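PDB 3CXB: secreted effector protein SifA from Salmonella typhimurium, which is delivered into host cells, where it is required for endosomal tubulation and the formation of Salmonella-induced filaments that accompany intracellular bacterial replication. Local coordinates for residues 90-102 and 107-119. Residues are numbered along the deposited sequence; the frame is centred on the assembly and turned at random.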
loop_
_atom_site.group_PDB
_atom_site.type_symbol
_atom_site.label_atom_id
_atom_site.label_comp_id
_atom_site.label_asym_id
_atom_site.label_seq_id
_atom_site.Cartn_x
_atom_site.Cartn_y
_atom_site.Cartn_z
ATOM N N HIS A 90 -14.152 16.336 8.099
ATOM C CA HIS A 90 -15.595 16.322 7.914
ATOM C C HIS A 90 -15.984 15.186 6.976
ATOM O O HIS A 90 -16.806 15.355 6.076
ATOM C CB HIS A 90 -16.061 17.670 7.351
ATOM C CG HIS A 90 -15.714 18.843 8.221
ATOM N ND1 HIS A 90 -14.418 19.146 8.581
ATOM C CD2 HIS A 90 -16.495 19.785 8.803
ATOM C CE1 HIS A 90 -14.415 20.223 9.347
ATOM N NE2 HIS A 90 -15.663 20.630 9.497
ATOM N N GLU A 91 -15.370 14.028 7.203
ATOM C CA GLU A 91 -15.610 12.833 6.404
ATOM C C GLU A 91 -15.508 13.073 4.902
ATOM O O GLU A 91 -16.159 12.392 4.104
ATOM C CB GLU A 91 -16.970 12.230 6.753
ATOM C CG GLU A 91 -17.057 11.724 8.189
ATOM C CD GLU A 91 -17.581 10.302 8.283
ATOM O OE1 GLU A 91 -17.743 9.802 9.416
ATOM O OE2 GLU A 91 -17.826 9.684 7.222
ATOM N N ASN A 92 -14.680 14.046 4.530
ATOM C CA ASN A 92 -14.455 14.382 3.129
ATOM C C ASN A 92 -13.452 13.384 2.555
ATOM O O ASN A 92 -12.241 13.601 2.579
ATOM C CB ASN A 92 -13.904 15.804 2.998
ATOM C CG ASN A 92 -13.711 16.226 1.549
ATOM O OD1 ASN A 92 -13.160 17.296 1.267
ATOM N ND2 ASN A 92 -14.168 15.388 0.622
ATOM N N ASP A 93 -13.984 12.288 2.044
ATOM C CA ASP A 93 -13.197 11.216 1.465
ATOM C C ASP A 93 -12.076 11.671 0.510
ATOM O O ASP A 93 -11.019 11.037 0.417
ATOM C CB ASP A 93 -14.154 10.282 0.744
ATOM C CG ASP A 93 -13.577 8.929 0.534
ATOM O OD1 ASP A 93 -12.929 8.425 1.471
ATOM O OD2 ASP A 93 -13.779 8.365 -0.554
ATOM N N ALA A 94 -12.310 12.766 -0.205
ATOM C CA ALA A 94 -11.326 13.278 -1.151
ATOM C C ALA A 94 -9.989 13.583 -0.485
ATOM O O ALA A 94 -8.950 13.595 -1.142
ATOM C CB ALA A 94 -11.860 14.534 -1.838
ATOM N N THR A 95 -10.015 13.822 0.818
ATOM C CA THR A 95 -8.799 14.144 1.533
ATOM C C THR A 95 -8.631 13.320 2.821
ATOM O O THR A 95 -9.610 12.802 3.380
ATOM C CB THR A 95 -8.776 15.664 1.850
ATOM O OG1 THR A 95 -7.903 15.930 2.957
ATOM C CG2 THR A 95 -10.171 16.145 2.186
ATOM N N ILE A 96 -7.381 13.163 3.260
ATOM C CA ILE A 96 -7.080 12.445 4.496
ATOM C C ILE A 96 -5.859 13.077 5.158
ATOM O O ILE A 96 -4.930 13.525 4.483
ATOM C CB ILE A 96 -6.863 10.926 4.259
ATOM C CG1 ILE A 96 -6.575 10.243 5.596
ATOM C CG2 ILE A 96 -5.773 10.701 3.265
ATOM C CD1 ILE A 96 -6.756 8.758 5.573
ATOM N N ILE A 97 -5.873 13.125 6.486
ATOM C CA ILE A 97 -4.794 13.735 7.253
ATOM C C ILE A 97 -4.253 12.787 8.310
ATOM O O ILE A 97 -5.008 12.028 8.907
ATOM C CB ILE A 97 -5.316 14.978 7.964
ATOM C CG1 ILE A 97 -6.087 15.836 6.969
ATOM C CG2 ILE A 97 -4.182 15.754 8.565
ATOM C CD1 ILE A 97 -6.720 17.050 7.585
ATOM N N LEU A 98 -2.947 12.825 8.538
ATOM C CA LEU A 98 -2.322 11.975 9.546
ATOM C C LEU A 98 -1.578 12.987 10.364
ATOM O O LEU A 98 -1.059 13.946 9.809
ATOM C CB LEU A 98 -1.320 10.993 8.919
ATOM C CG LEU A 98 -1.777 10.217 7.675
ATOM C CD1 LEU A 98 -0.682 9.291 7.229
ATOM C CD2 LEU A 98 -3.008 9.418 7.969
ATOM N N ARG A 99 -1.518 12.787 11.672
ATOM C CA ARG A 99 -0.832 13.750 12.504
ATOM C C ARG A 99 -0.392 13.224 13.854
ATOM O O ARG A 99 -0.897 12.221 14.337
ATOM C CB ARG A 99 -1.733 14.956 12.705
ATOM C CG ARG A 99 -3.132 14.570 13.094
ATOM C CD ARG A 99 -3.993 15.795 13.330
ATOM N NE ARG A 99 -5.330 15.411 13.782
ATOM C CZ ARG A 99 -6.215 16.246 14.315
ATOM N NH1 ARG A 99 -7.399 15.782 14.691
ATOM N NH2 ARG A 99 -5.918 17.533 14.474
ATOM N N ILE A 100 0.556 13.924 14.457
ATOM C CA ILE A 100 1.071 13.571 15.760
ATOM C C ILE A 100 0.769 14.773 16.636
ATOM O O ILE A 100 1.310 15.853 16.388
ATOM C CB ILE A 100 2.606 13.378 15.722
ATOM C CG1 ILE A 100 2.985 12.315 14.684
ATOM C CG2 ILE A 100 3.120 12.974 17.105
ATOM C CD1 ILE A 100 4.482 12.085 14.560
ATOM N N MET A 101 -0.078 14.592 17.652
ATOM C CA MET A 101 -0.459 15.679 18.565
ATOM C C MET A 101 0.454 15.768 19.774
ATOM O O MET A 101 1.414 15.019 19.889
ATOM C CB MET A 101 -1.890 15.480 19.060
ATOM C CG MET A 101 -2.928 15.416 17.970
ATOM S SD MET A 101 -3.021 16.947 17.066
ATOM C CE MET A 101 -1.876 16.575 15.735
ATOM N N ASP A 102 0.146 16.685 20.684
ATOM C CA ASP A 102 0.945 16.841 21.894
ATOM C C ASP A 102 0.155 16.218 23.039
ATOM O O ASP A 102 -1.000 15.841 22.858
ATOM C CB ASP A 102 1.201 18.324 22.188
ATOM C CG ASP A 102 2.417 18.546 23.084
ATOM O OD1 ASP A 102 2.495 17.933 24.172
ATOM O OD2 ASP A 102 3.303 19.341 22.699
ATOM N N ASN A 107 -2.324 21.612 20.021
ATOM C CA ASN A 107 -1.868 21.817 18.645
ATOM C C ASN A 107 -1.316 20.560 17.948
ATOM O O ASN A 107 -1.463 19.432 18.436
ATOM C CB ASN A 107 -0.821 22.947 18.587
ATOM C CG ASN A 107 -1.383 24.304 19.017
ATOM O OD1 ASN A 107 -2.317 24.833 18.405
ATOM N ND2 ASN A 107 -0.806 24.873 20.066
ATOM N N GLU A 108 -0.677 20.771 16.801
ATOM C CA GLU A 108 -0.127 19.679 16.011
ATOM C C GLU A 108 1.388 19.696 15.889
ATOM O O GLU A 108 1.980 20.692 15.480
ATOM C CB GLU A 108 -0.730 19.707 14.613
ATOM C CG GLU A 108 -2.244 19.652 14.591
ATOM C CD GLU A 108 -2.798 19.754 13.190
ATOM O OE1 GLU A 108 -3.999 19.479 13.008
ATOM O OE2 GLU A 108 -2.033 20.116 12.270
ATOM N N LEU A 109 2.007 18.570 16.235
ATOM C CA LEU A 109 3.455 18.406 16.170
ATOM C C LEU A 109 3.924 18.094 14.740
ATOM O O LEU A 109 4.973 18.580 14.283
ATOM C CB LEU A 109 3.881 17.282 17.115
ATOM C CG LEU A 109 3.730 17.554 18.619
ATOM C CD1 LEU A 109 4.196 16.346 19.379
ATOM C CD2 LEU A 109 4.544 18.791 19.040
ATOM N N LEU A 110 3.133 17.288 14.041
ATOM C CA LEU A 110 3.428 16.895 12.671
ATOM C C LEU A 110 2.103 16.696 11.971
ATOM O O LEU A 110 1.231 15.989 12.458
ATOM C CB LEU A 110 4.234 15.593 12.662
ATOM C CG LEU A 110 4.695 14.995 11.330
ATOM C CD1 LEU A 110 5.775 15.881 10.731
ATOM C CD2 LEU A 110 5.225 13.590 11.543
ATOM N N ARG A 111 1.948 17.329 10.822
ATOM C CA ARG A 111 0.704 17.234 10.081
ATOM C C ARG A 111 0.970 16.757 8.661
ATOM O O ARG A 111 1.826 17.296 7.976
ATOM C CB ARG A 111 0.053 18.614 10.043
ATOM C CG ARG A 111 -1.299 18.677 9.355
ATOM C CD ARG A 111 -1.773 20.128 9.249
ATOM N NE ARG A 111 -2.989 20.237 8.447
ATOM C CZ ARG A 111 -4.173 19.769 8.826
ATOM N NH1 ARG A 111 -5.229 19.898 8.031
ATOM N NH2 ARG A 111 -4.302 19.193 10.013
ATOM N N ILE A 112 0.235 15.749 8.216
ATOM C CA ILE A 112 0.390 15.225 6.864
ATOM C C ILE A 112 -0.977 15.230 6.224
ATOM O O ILE A 112 -1.905 14.596 6.736
ATOM C CB ILE A 112 0.879 13.765 6.853
ATOM C CG1 ILE A 112 2.343 13.676 7.296
ATOM C CG2 ILE A 112 0.725 13.187 5.463
ATOM C CD1 ILE A 112 2.830 12.228 7.521
ATOM N N THR A 113 -1.130 15.943 5.115
ATOM C CA THR A 113 -2.433 15.943 4.465
ATOM C C THR A 113 -2.239 15.338 3.094
ATOM O O THR A 113 -1.177 15.484 2.490
ATOM C CB THR A 113 -2.995 17.363 4.346
ATOM O OG1 THR A 113 -2.213 18.095 3.400
ATOM C CG2 THR A 113 -2.930 18.082 5.711
ATOM N N GLN A 114 -3.245 14.615 2.624
ATOM C CA GLN A 114 -3.159 13.996 1.316
ATOM C C GLN A 114 -4.467 14.228 0.592
ATOM O O GLN A 114 -5.524 13.740 0.989
ATOM C CB GLN A 114 -2.867 12.489 1.424
ATOM C CG GLN A 114 -1.801 12.118 2.454
ATOM C CD GLN A 114 -1.252 10.708 2.269
ATOM O OE1 GLN A 114 -1.923 9.808 1.734
ATOM N NE2 GLN A 114 -0.030 10.506 2.725
ATOM N N ASN A 115 -4.378 15.003 -0.473
ATOM C CA ASN A 115 -5.523 15.333 -1.288
ATOM C C ASN A 115 -5.497 14.420 -2.496
ATOM O O ASN A 115 -4.769 13.434 -2.516
ATOM C CB ASN A 115 -5.430 16.798 -1.706
ATOM C CG ASN A 115 -5.301 17.724 -0.519
ATOM O OD1 ASN A 115 -6.209 17.828 0.297
ATOM N ND2 ASN A 115 -4.165 18.390 -0.405
ATOM N N THR A 116 -6.281 14.764 -3.505
ATOM C CA THR A 116 -6.374 13.973 -4.727
ATOM C C THR A 116 -5.153 13.974 -5.635
ATOM O O THR A 116 -4.877 12.983 -6.305
ATOM C CB THR A 116 -7.560 14.441 -5.565
ATOM O OG1 THR A 116 -7.480 15.865 -5.742
ATOM C CG2 THR A 116 -8.873 14.090 -4.871
ATOM N N ASP A 117 -4.427 15.085 -5.661
ATOM C CA ASP A 117 -3.262 15.201 -6.529
ATOM C C ASP A 117 -1.956 15.574 -5.854
ATOM O O ASP A 117 -0.896 15.478 -6.461
ATOM C CB ASP A 117 -3.543 16.232 -7.611
ATOM C CG ASP A 117 -3.478 15.645 -8.980
ATOM O OD1 ASP A 117 -3.837 16.361 -9.939
ATOM O OD2 ASP A 117 -3.063 14.466 -9.086
ATOM N N THR A 118 -2.033 16.004 -4.603
ATOM C CA THR A 118 -0.842 16.415 -3.882
ATOM C C THR A 118 -0.896 15.927 -2.452
ATOM O O THR A 118 -1.883 15.360 -2.014
ATOM C CB THR A 118 -0.746 17.932 -3.828
ATOM O OG1 THR A 118 -1.658 18.427 -2.835
ATOM C CG2 THR A 118 -1.114 18.523 -5.185
ATOM N N PHE A 119 0.188 16.145 -1.734
ATOM C CA PHE A 119 0.245 15.786 -0.338
ATOM C C PHE A 119 1.296 16.685 0.284
ATOM O O PHE A 119 2.298 17.019 -0.360
ATOM C CB PHE A 119 0.589 14.311 -0.187
ATOM C CG PHE A 119 1.816 13.887 -0.916
ATOM C CD1 PHE A 119 3.059 13.960 -0.303
ATOM C CD2 PHE A 119 1.726 13.341 -2.187
ATOM C CE1 PHE A 119 4.219 13.482 -0.942
ATOM C CE2 PHE A 119 2.873 12.864 -2.833
ATOM C CZ PHE A 119 4.132 12.938 -2.194
HETATM O O HOH W 1 -6.642 11.438 -0.119
#
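I100 and L110 meet obliquely on the buried face of the two strands, the CD1 methyl of I100 lying 3.5 Å from CD2 of L110. Next along, L98 and I112 come together through their CB atoms, and beyond them CG2 of I96 lies alongside CB of Q114. Helix 62-75 packs on this face, with F69 against L98 and L65 against I112. The two strands form an antiparallel beta hairpin within a five-stranded sheet, and I96, L98 and I100 pair with Q114, I112 and L110 as its hydrogen-bonded pairs. At the loop end the ladder is broken by a classic beta bulge: L109 and L110 both face I100, whose O takes a bond from L109 N at 2.8 Å and a weak one from L110 N. On the other face, CG2 of I97 sits 3.7 Å above the R111 guanidinium plane, towards its rim. E108 OE1 makes salt bridges to R99 NH2 (3.1 Å) and R111 NH2 (3.0 Å), gathering two like charges round one carboxylate. With CG between backbone N and carbonyl carbon (chi1 48°), R99 runs extended to NE; its NH2 meets OE1 from the anti side, tilted 21° out of the carboxylate plane, the two planes 83° apart.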